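Local coordinates for protein transcriptional regulator (Vibrio vulnificus, PDB 4IVN) that probably represses transcription of the genes for sialic acid catabolism, binding DNA and responding to the sugar phosphate N-acetylmannosamine 6-phosphate, at residues A[103-108]-A[243-248]; A[227-232]-A[237-242]. All coordinates share one frame; numbering follows the deposited sequence.

Interaction 1. Residues A[103-108]-A[243-248]; sequences DSLQDT and ALLLVD
Leu245 pushes its CD2 methyl against the flank of helix 93-111, where it overlaps Leu105 and Thr108, one turn of helix apart. Leu245 CD2 comes to 3.7 Å from the backbone atom Leu105 O and lies 3.8 Å from Thr108 CG2, so a single branch meets both main chain and side chain. With CG anti to the backbone N (chi1 175°), the leucine reaches across toward helix 93-111. Leu105 returns the contact: its CD2 lies 3.8 Å from Leu245 CB, packing against the root of the side chain. Branching at CG serves both leucines here, since each can offer one methyl to the partner helix. The axes of segments 103-108 and 243-248 approach to 9.8 Å and cross at -50°, an oblique helix-helix packing whose angle is close to the one expected when ridges of side chains four residues apart fit into grooves, although the few residues touching here do not by themselves establish that pattern. Helix 237-257 is the long helix that follows the last strand of the SIS domain's parallel sheet, and helix 93-111 packs against one side of it. Beside this pair Leu105 packs on Leu105 of the second subunit, and Phe237 of the second subunit packs on Leu245, so the contact lies against the dimer interface. Thr108 suits its buried place because its two branches do different work. Thr108 CG2 faces the partner helix and also touches Leu246 CD2, at 3.8 Å, with the side chains nearly perpendicular. Thr108 OG1 turns back along its own helix and donates to Ser104 O at 2.8 Å. That oxygen is gripped twice, by Thr108 OG1 and Thr108 N from opposite faces of its plane, while OG1 also bonds with Ala226 N.

Interaction 2. Residues A[227-232]-A[237-242]; sequences RPEGPL and FASKVG
The carboxylate of Glu229 meets Lys240 on its OE2 side, with the ammonium group raised above the plane of the acid. Lys240 CE is 3.1 Å from Glu229 OE2, and the salt bridge from Lys240 NZ to Glu229 OE2 is a fairly long 3.4 Å. A water accepts from Lys240 NZ at 2.8 Å and lies beside Glu229 OE1. Each charge has a further partner, Gly235 N for OE2 and Ser183 OG for the lysine. The other flat group belongs to Phe237, whose side chain leaves the helix away from the loop; its ring carries Val241 CB on one face, offset to the rim, and also packs on Tyr144 of the second subunit. Lys240 starts on the far side of its helix, and bends at chi2 and chi3 (102° at the latter) bring its end round to the acid. A long, flexible chain is what this detour requires.

Ser239, small enough to let the loop come close, donates through OG to Arg227 O at 2.7 Å. The donor is tilted 23° from the carbonyl plane. Arg227 lays its aliphatic part along the helix start, with CG 3.8 Å from Ala238 O and CD against Ala238 CB, before its guanidinium leads off to Ser104 and Asp107.

Beyond these bonds the loop runs on to Gly230 and Pro231, which touch the bound N-acetylmannosamine 6-phosphate, and the side chain of Lys240 lies about 4 Å from the ligand. A parallel alpha/beta sheet flanked by helices, its sugar phosphate held by loops that follow the strands, is the arrangement of the SIS fold.

How the interactions relate
Both contacts use helix 237-257, whose start is held by the loop 227-232 and whose next turns are crossed by helix 93-111. Interaction 1 is buried and mainly apolar, as befits helices packed beside the subunit interface. Interaction 2 is only partly buried and mostly polar, with charges and a hydroxyl probably helping to position a loop at the ligand pocket. Arg227 joins them: its NH1 makes a salt bridge to Asp107 OD2 at 3.0 Å and a probable hydrogen bond to Ser104 OG at 2.9 Å. In sequence, the loop and helix start of interaction 2 fall between the two partners of interaction 1, and the second subunit packs on residues of each.

Interaction 1. Residues A[103-108]-A[243-248]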
ATOM      1  N   ASP A 103       4.095  -8.937 -13.222  1.00 44.61           N
ATOM      2  CA  ASP A 103       5.436  -9.556 -13.450  1.00 44.64           C
ATOM      3  C   ASP A 103       6.170  -9.442 -12.113  1.00 39.39           C
ATOM      4  O   ASP A 103       6.801 -10.367 -11.679  1.00 39.33           O
ATOM      5  CB  ASP A 103       6.276  -8.779 -14.497  1.00 44.25           C
ATOM      6  CG  ASP A 103       5.683  -8.818 -15.893  1.00 48.96           C
ATOM      7  OD1 ASP A 103       4.877  -9.696 -16.166  1.00 44.27           O
ATOM      8  OD2 ASP A 103       5.991  -7.917 -16.685  1.00 53.52           O
ATOM      9  N   SER A 104       6.076  -8.284 -11.478  1.00 40.29           N
ATOM     10  CA  SER A 104       6.690  -8.143 -10.162  1.00 40.35           C
ATOM     11  C   SER A 104       6.243  -9.098  -9.066  1.00 38.02           C
ATOM     12  O   SER A 104       7.063  -9.515  -8.228  1.00 41.45           O
ATOM     13  CB  SER A 104       6.558  -6.712  -9.681  1.00 39.14           C
ATOM     14  OG  SER A 104       7.467  -6.008 -10.469  1.00 52.58           O
ATOM     15  N   LEU A 105       4.942  -9.336  -8.991  1.00 37.01           N
ATOM     16  CA  LEU A 105       4.387 -10.306  -8.043  1.00 34.88           C
ATOM     17  C   LEU A 105       4.930 -11.662  -8.350  1.00 38.10           C
ATOM     18  O   LEU A 105       5.378 -12.376  -7.475  1.00 37.80           O
ATOM     19  CB  LEU A 105       2.862 -10.295  -8.113  1.00 37.21           C
ATOM     20  CG  LEU A 105       2.226  -9.052  -7.446  1.00 34.89           C
ATOM     21  CD1 LEU A 105       0.784  -8.954  -7.931  1.00 35.96           C
ATOM     22  CD2 LEU A 105       2.242  -9.262  -5.934  1.00 34.19           C
ATOM     23  N   GLN A 106       4.927 -12.039  -9.613  1.00 39.15           N
ATOM     24  CA  GLN A 106       5.366 -13.390  -9.918  1.00 41.21           C
ATOM     25  C   GLN A 106       6.862 -13.532  -9.668  1.00 40.26           C
ATOM     26  O   GLN A 106       7.296 -14.514  -9.065  1.00 42.89           O
ATOM     27  CB  GLN A 106       4.990 -13.749 -11.337  1.00 40.37           C
ATOM     28  CG  GLN A 106       3.472 -13.727 -11.552  1.00 44.75           C
ATOM     29  CD  GLN A 106       3.105 -13.950 -13.007  1.00 50.84           C
ATOM     30  OE1 GLN A 106       3.833 -13.563 -13.958  1.00 50.30           O
ATOM     31  NE2 GLN A 106       1.984 -14.594 -13.191  1.00 49.57           N
ATOM     32  N   ASP A 107       7.641 -12.549 -10.092  1.00 41.68           N
ATOM     33  CA  ASP A 107       9.063 -12.549  -9.733  1.00 43.13           C
ATOM     34  C   ASP A 107       9.338 -12.614  -8.252  1.00 41.97           C
ATOM     35  O   ASP A 107      10.194 -13.384  -7.849  1.00 40.76           O
ATOM     36  CB  ASP A 107       9.782 -11.355 -10.347  1.00 43.00           C
ATOM     37  CG  ASP A 107       9.860 -11.460 -11.849  1.00 49.56           C
ATOM     38  OD1 ASP A 107       9.612 -12.561 -12.388  1.00 49.58           O
ATOM     39  OD2 ASP A 107      10.167 -10.450 -12.485  1.00 57.05           O
ATOM     40  N   THR A 108       8.640 -11.803  -7.442  1.00 37.74           N
ATOM     41  CA  THR A 108       8.786 -11.844  -5.979  1.00 39.10           C
ATOM     42  C   THR A 108       8.456 -13.227  -5.381  1.00 40.49           C
ATOM     43  O   THR A 108       9.232 -13.781  -4.569  1.00 36.81           O
ATOM     44  CB  THR A 108       7.937 -10.718  -5.302  1.00 34.93           C
ATOM     45  OG1 THR A 108       8.433  -9.441  -5.734  1.00 31.89           O
ATOM     46  CG2 THR A 108       8.036 -10.759  -3.786  1.00 33.69           C
ATOM     47  N   ALA A 243       6.788  -5.795  -2.224  1.00 28.72           N
ATOM     48  CA  ALA A 243       7.025  -5.535  -0.742  1.00 32.86           C
ATOM     49  C   ALA A 243       5.714  -5.842   0.017  1.00 32.57           C
ATOM     50  O   ALA A 243       5.711  -6.573   1.039  1.00 28.56           O
ATOM     51  CB  ALA A 243       7.525  -4.123  -0.487  1.00 26.96           C
ATOM     52  N   LEU A 244       4.582  -5.427  -0.564  1.00 31.63           N
ATOM     53  CA  LEU A 244       3.293  -5.772   0.051  1.00 31.90           C
ATOM     54  C   LEU A 244       2.955  -7.252   0.024  1.00 32.18           C
ATOM     55  O   LEU A 244       2.403  -7.742   1.003  1.00 32.69           O
ATOM     56  CB  LEU A 244       2.150  -4.951  -0.590  1.00 30.85           C
ATOM     57  CG  LEU A 244       2.241  -3.456  -0.404  1.00 30.57           C
ATOM     58  CD1 LEU A 244       1.312  -2.740  -1.474  1.00 32.12           C
ATOM     59  CD2 LEU A 244       1.976  -2.965   1.049  1.00 28.12           C
ATOM     60  N   LEU A 245       3.226  -7.958  -1.094  1.00 31.23           N
ATOM     61  CA  LEU A 245       3.115  -9.412  -1.134  1.00 35.78           C
ATOM     62  C   LEU A 245       3.925 -10.119   0.007  1.00 34.98           C
ATOM     63  O   LEU A 245       3.406 -10.999   0.678  1.00 33.78           O
ATOM     64  CB  LEU A 245       3.616  -9.921  -2.463  1.00 31.35           C
ATOM     65  CG  LEU A 245       3.667 -11.450  -2.621  1.00 39.57           C
ATOM     66  CD1 LEU A 245       2.269 -12.028  -2.612  1.00 40.82           C
ATOM     67  CD2 LEU A 245       4.375 -11.847  -3.921  1.00 34.43           C
ATOM     68  N   LEU A 246       5.169  -9.715   0.220  1.00 36.38           N
ATOM     69  CA  LEU A 246       5.931 -10.189   1.420  1.00 40.90           C
ATOM     70  C   LEU A 246       5.162 -10.021   2.717  1.00 38.74           C
ATOM     71  O   LEU A 246       5.168 -10.963   3.548  1.00 36.75           O
ATOM     72  CB  LEU A 246       7.277  -9.448   1.626  1.00 40.07           C
ATOM     73  CG  LEU A 246       8.301  -9.363   0.496  1.00 50.72           C
ATOM     74  CD1 LEU A 246       9.502  -8.521   0.984  1.00 56.72           C
ATOM     75  CD2 LEU A 246       8.714 -10.713  -0.071  1.00 47.40           C
ATOM     76  N   VAL A 247       4.572  -8.835   2.933  1.00 33.57           N
ATOM     77  CA  VAL A 247       3.723  -8.607   4.131  1.00 34.16           C
ATOM     78  C   VAL A 247       2.563  -9.609   4.154  1.00 34.23           C
ATOM     79  O   VAL A 247       2.243 -10.275   5.217  1.00 31.52           O
ATOM     80  CB  VAL A 247       3.146  -7.165   4.238  1.00 30.44           C
ATOM     81  CG1 VAL A 247       2.122  -7.084   5.343  1.00 30.37           C
ATOM     82  CG2 VAL A 247       4.227  -6.103   4.557  1.00 28.56           C
ATOM     83  N   ASP A 248       1.908  -9.768   2.994  1.00 32.34           N
ATOM     84  CA  ASP A 248       0.747 -10.672   2.977  1.00 31.81           C
ATOM     85  C   ASP A 248       1.104 -12.111   3.288  1.00 35.33           C
ATOM     86  O   ASP A 248       0.414 -12.745   4.111  1.00 31.84           O
ATOM     87  CB  ASP A 248       0.040 -10.585   1.613  1.00 35.37           C
ATOM     88  CG  ASP A 248      -1.279 -11.292   1.602  1.00 37.81           C
ATOM     89  OD1 ASP A 248      -2.178 -11.116   2.504  1.00 34.80           O
ATOM     90  OD2 ASP A 248      -1.446 -11.925   0.615  1.00 32.43           O
TER

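Interaction 2. Residues A[227-232]-A[237-242]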
ATOM      1  N   ARG A 227      12.323  -6.108  -8.286  1.00 33.51           N
ATOM      2  CA  ARG A 227      12.413  -4.684  -8.762  1.00 34.30           C
ATOM      3  C   ARG A 227      13.065  -3.720  -7.792  1.00 33.88           C
ATOM      4  O   ARG A 227      12.361  -2.906  -7.200  1.00 33.47           O
ATOM      5  CB  ARG A 227      11.049  -4.082  -9.063  1.00 37.80           C
ATOM      6  CG  ARG A 227      10.179  -5.047  -9.808  1.00 44.09           C
ATOM      7  CD  ARG A 227      10.064  -4.678 -11.291  1.00 58.42           C
ATOM      8  NE  ARG A 227      10.884  -5.602 -12.073  1.00 53.27           N
ATOM      9  CZ  ARG A 227      10.644  -6.916 -12.268  1.00 59.64           C
ATOM     10  NH1 ARG A 227       9.600  -7.555 -11.771  1.00 52.61           N
ATOM     11  NH2 ARG A 227      11.493  -7.607 -12.998  1.00 61.05           N
ATOM     12  N   PRO A 228      14.424  -3.695  -7.772  1.00 35.30           N
ATOM     13  CA  PRO A 228      15.189  -2.717  -7.011  1.00 34.16           C
ATOM     14  C   PRO A 228      14.790  -1.331  -7.471  1.00 34.46           C
ATOM     15  O   PRO A 228      14.587  -1.089  -8.662  1.00 34.02           O
ATOM     16  CB  PRO A 228      16.614  -2.955  -7.503  1.00 36.75           C
ATOM     17  CG  PRO A 228      16.680  -4.332  -8.009  1.00 34.24           C
ATOM     18  CD  PRO A 228      15.291  -4.698  -8.442  1.00 34.61           C
ATOM     19  N   GLU A 229      14.722  -0.370  -6.562  1.00 31.28           N
ATOM     20  CA  GLU A 229      14.411   1.010  -7.017  1.00 29.28           C
ATOM     21  C   GLU A 229      15.664   1.718  -7.483  1.00 30.23           C
ATOM     22  O   GLU A 229      16.734   1.385  -7.014  1.00 35.50           O
ATOM     23  CB  GLU A 229      13.810   1.805  -5.810  1.00 30.45           C
ATOM     24  CG  GLU A 229      12.444   1.223  -5.522  1.00 30.55           C
ATOM     25  CD  GLU A 229      11.630   2.056  -4.614  1.00 33.82           C
ATOM     26  OE1 GLU A 229      12.202   2.823  -3.799  1.00 35.26           O
ATOM     27  OE2 GLU A 229      10.402   1.914  -4.652  1.00 33.05           O
ATOM     28  N   GLY A 230      15.545   2.715  -8.360  1.00 28.87           N
ATOM     29  CA  GLY A 230      16.701   3.548  -8.808  1.00 31.12           C
ATOM     30  C   GLY A 230      16.338   4.981  -8.421  1.00 34.23           C
ATOM     31  O   GLY A 230      15.218   5.211  -7.913  1.00 36.84           O
ATOM     32  N   PRO A 231      17.232   5.946  -8.703  1.00 33.88           N
ATOM     33  CA  PRO A 231      17.064   7.300  -8.266  1.00 34.91           C
ATOM     34  C   PRO A 231      15.770   7.908  -8.785  1.00 35.15           C
ATOM     35  O   PRO A 231      15.250   8.829  -8.153  1.00 29.72           O
ATOM     36  CB  PRO A 231      18.293   8.023  -8.894  1.00 34.13           C
ATOM     37  CG  PRO A 231      19.378   6.919  -8.881  1.00 36.11           C
ATOM     38  CD  PRO A 231      18.509   5.783  -9.449  1.00 37.15           C
ATOM     39  N   LEU A 232      15.308   7.472  -9.954  1.00 33.04           N
ATOM     40  CA  LEU A 232      14.155   8.091 -10.579  1.00 35.50           C
ATOM     41  C   LEU A 232      12.906   7.165 -10.520  1.00 36.14           C
ATOM     42  O   LEU A 232      11.846   7.545 -11.053  1.00 34.68           O
ATOM     43  CB  LEU A 232      14.445   8.379 -12.054  1.00 36.97           C
ATOM     44  CG  LEU A 232      15.422   9.514 -12.340  1.00 40.58           C
ATOM     45  CD1 LEU A 232      15.750   9.602 -13.840  1.00 38.22           C
ATOM     46  CD2 LEU A 232      14.769  10.793 -11.824  1.00 38.34           C
ATOM     47  N   PHE A 237       5.016   1.345  -8.471  1.00 29.62           N
ATOM     48  CA  PHE A 237       4.074   0.368  -7.934  1.00 30.21           C
ATOM     49  C   PHE A 237       4.629  -1.068  -8.135  1.00 32.94           C
ATOM     50  O   PHE A 237       4.434  -1.917  -7.316  1.00 34.81           O
ATOM     51  CB  PHE A 237       2.728   0.589  -8.621  1.00 33.29           C
ATOM     52  CG  PHE A 237       1.662  -0.394  -8.255  1.00 31.86           C
ATOM     53  CD1 PHE A 237       1.335  -0.679  -6.918  1.00 31.99           C
ATOM     54  CD2 PHE A 237       0.972  -1.087  -9.287  1.00 31.38           C
ATOM     55  CE1 PHE A 237       0.298  -1.569  -6.607  1.00 32.26           C
ATOM     56  CE2 PHE A 237      -0.060  -1.963  -8.948  1.00 31.62           C
ATOM     57  CZ  PHE A 237      -0.383  -2.218  -7.648  1.00 35.02           C
ATOM     58  N   ALA A 238       5.390  -1.292  -9.181  1.00 32.19           N
ATOM     59  CA  ALA A 238       5.928  -2.610  -9.368  1.00 40.10           C
ATOM     60  C   ALA A 238       6.957  -2.984  -8.231  1.00 40.82           C
ATOM     61  O   ALA A 238       7.048  -4.158  -7.843  1.00 36.66           O
ATOM     62  CB  ALA A 238       6.499  -2.782 -10.792  1.00 41.68           C
ATOM     63  N   SER A 239       7.633  -1.998  -7.645  1.00 35.52           N
ATOM     64  CA  SER A 239       8.503  -2.259  -6.489  1.00 34.89           C
ATOM     65  C   SER A 239       7.707  -2.437  -5.180  1.00 32.65           C
ATOM     66  O   SER A 239       7.998  -3.352  -4.385  1.00 31.59           O
ATOM     67  CB  SER A 239       9.494  -1.138  -6.306  1.00 33.93           C
ATOM     68  OG  SER A 239      10.320  -1.149  -7.447  1.00 31.01           O
ATOM     69  N   LYS A 240       6.685  -1.631  -4.988  1.00 30.82           N
ATOM     70  CA  LYS A 240       5.920  -1.698  -3.767  1.00 31.64           C
ATOM     71  C   LYS A 240       5.000  -2.930  -3.745  1.00 31.46           C
ATOM     72  O   LYS A 240       4.708  -3.466  -2.685  1.00 30.20           O
ATOM     73  CB  LYS A 240       5.056  -0.437  -3.606  1.00 28.42           C
ATOM     74  CG  LYS A 240       5.839   0.901  -3.485  1.00 32.44           C
ATOM     75  CD  LYS A 240       6.855   0.947  -2.291  1.00 29.16           C
ATOM     76  CE  LYS A 240       8.293   0.735  -2.741  1.00 35.50           C
ATOM     77  NZ  LYS A 240       9.280   1.021  -1.587  1.00 29.77           N
ATOM     78  N   VAL A 241       4.549  -3.374  -4.908  1.00 37.05           N
ATOM     79  CA  VAL A 241       3.594  -4.462  -4.918  1.00 36.73           C
ATOM     80  C   VAL A 241       4.281  -5.719  -4.409  1.00 35.06           C
ATOM     81  O   VAL A 241       3.691  -6.503  -3.673  1.00 35.63           O
ATOM     82  CB  VAL A 241       2.878  -4.627  -6.279  1.00 37.45           C
ATOM     83  CG1 VAL A 241       3.762  -5.375  -7.264  1.00 33.85           C
ATOM     84  CG2 VAL A 241       1.564  -5.399  -6.065  1.00 37.65           C
ATOM     85  N   GLY A 242       5.546  -5.921  -4.730  1.00 32.25           N
ATOM     86  CA  GLY A 242       6.178  -7.114  -4.180  1.00 32.41           C
ATOM     87  C   GLY A 242       6.479  -7.022  -2.698  1.00 35.41           C
ATOM     88  O   GLY A 242       6.465  -8.050  -2.006  1.00 36.59           O
TER
HETATM   89  O   HOH W   1      10.701   3.424  -1.408  1.00 28.02           O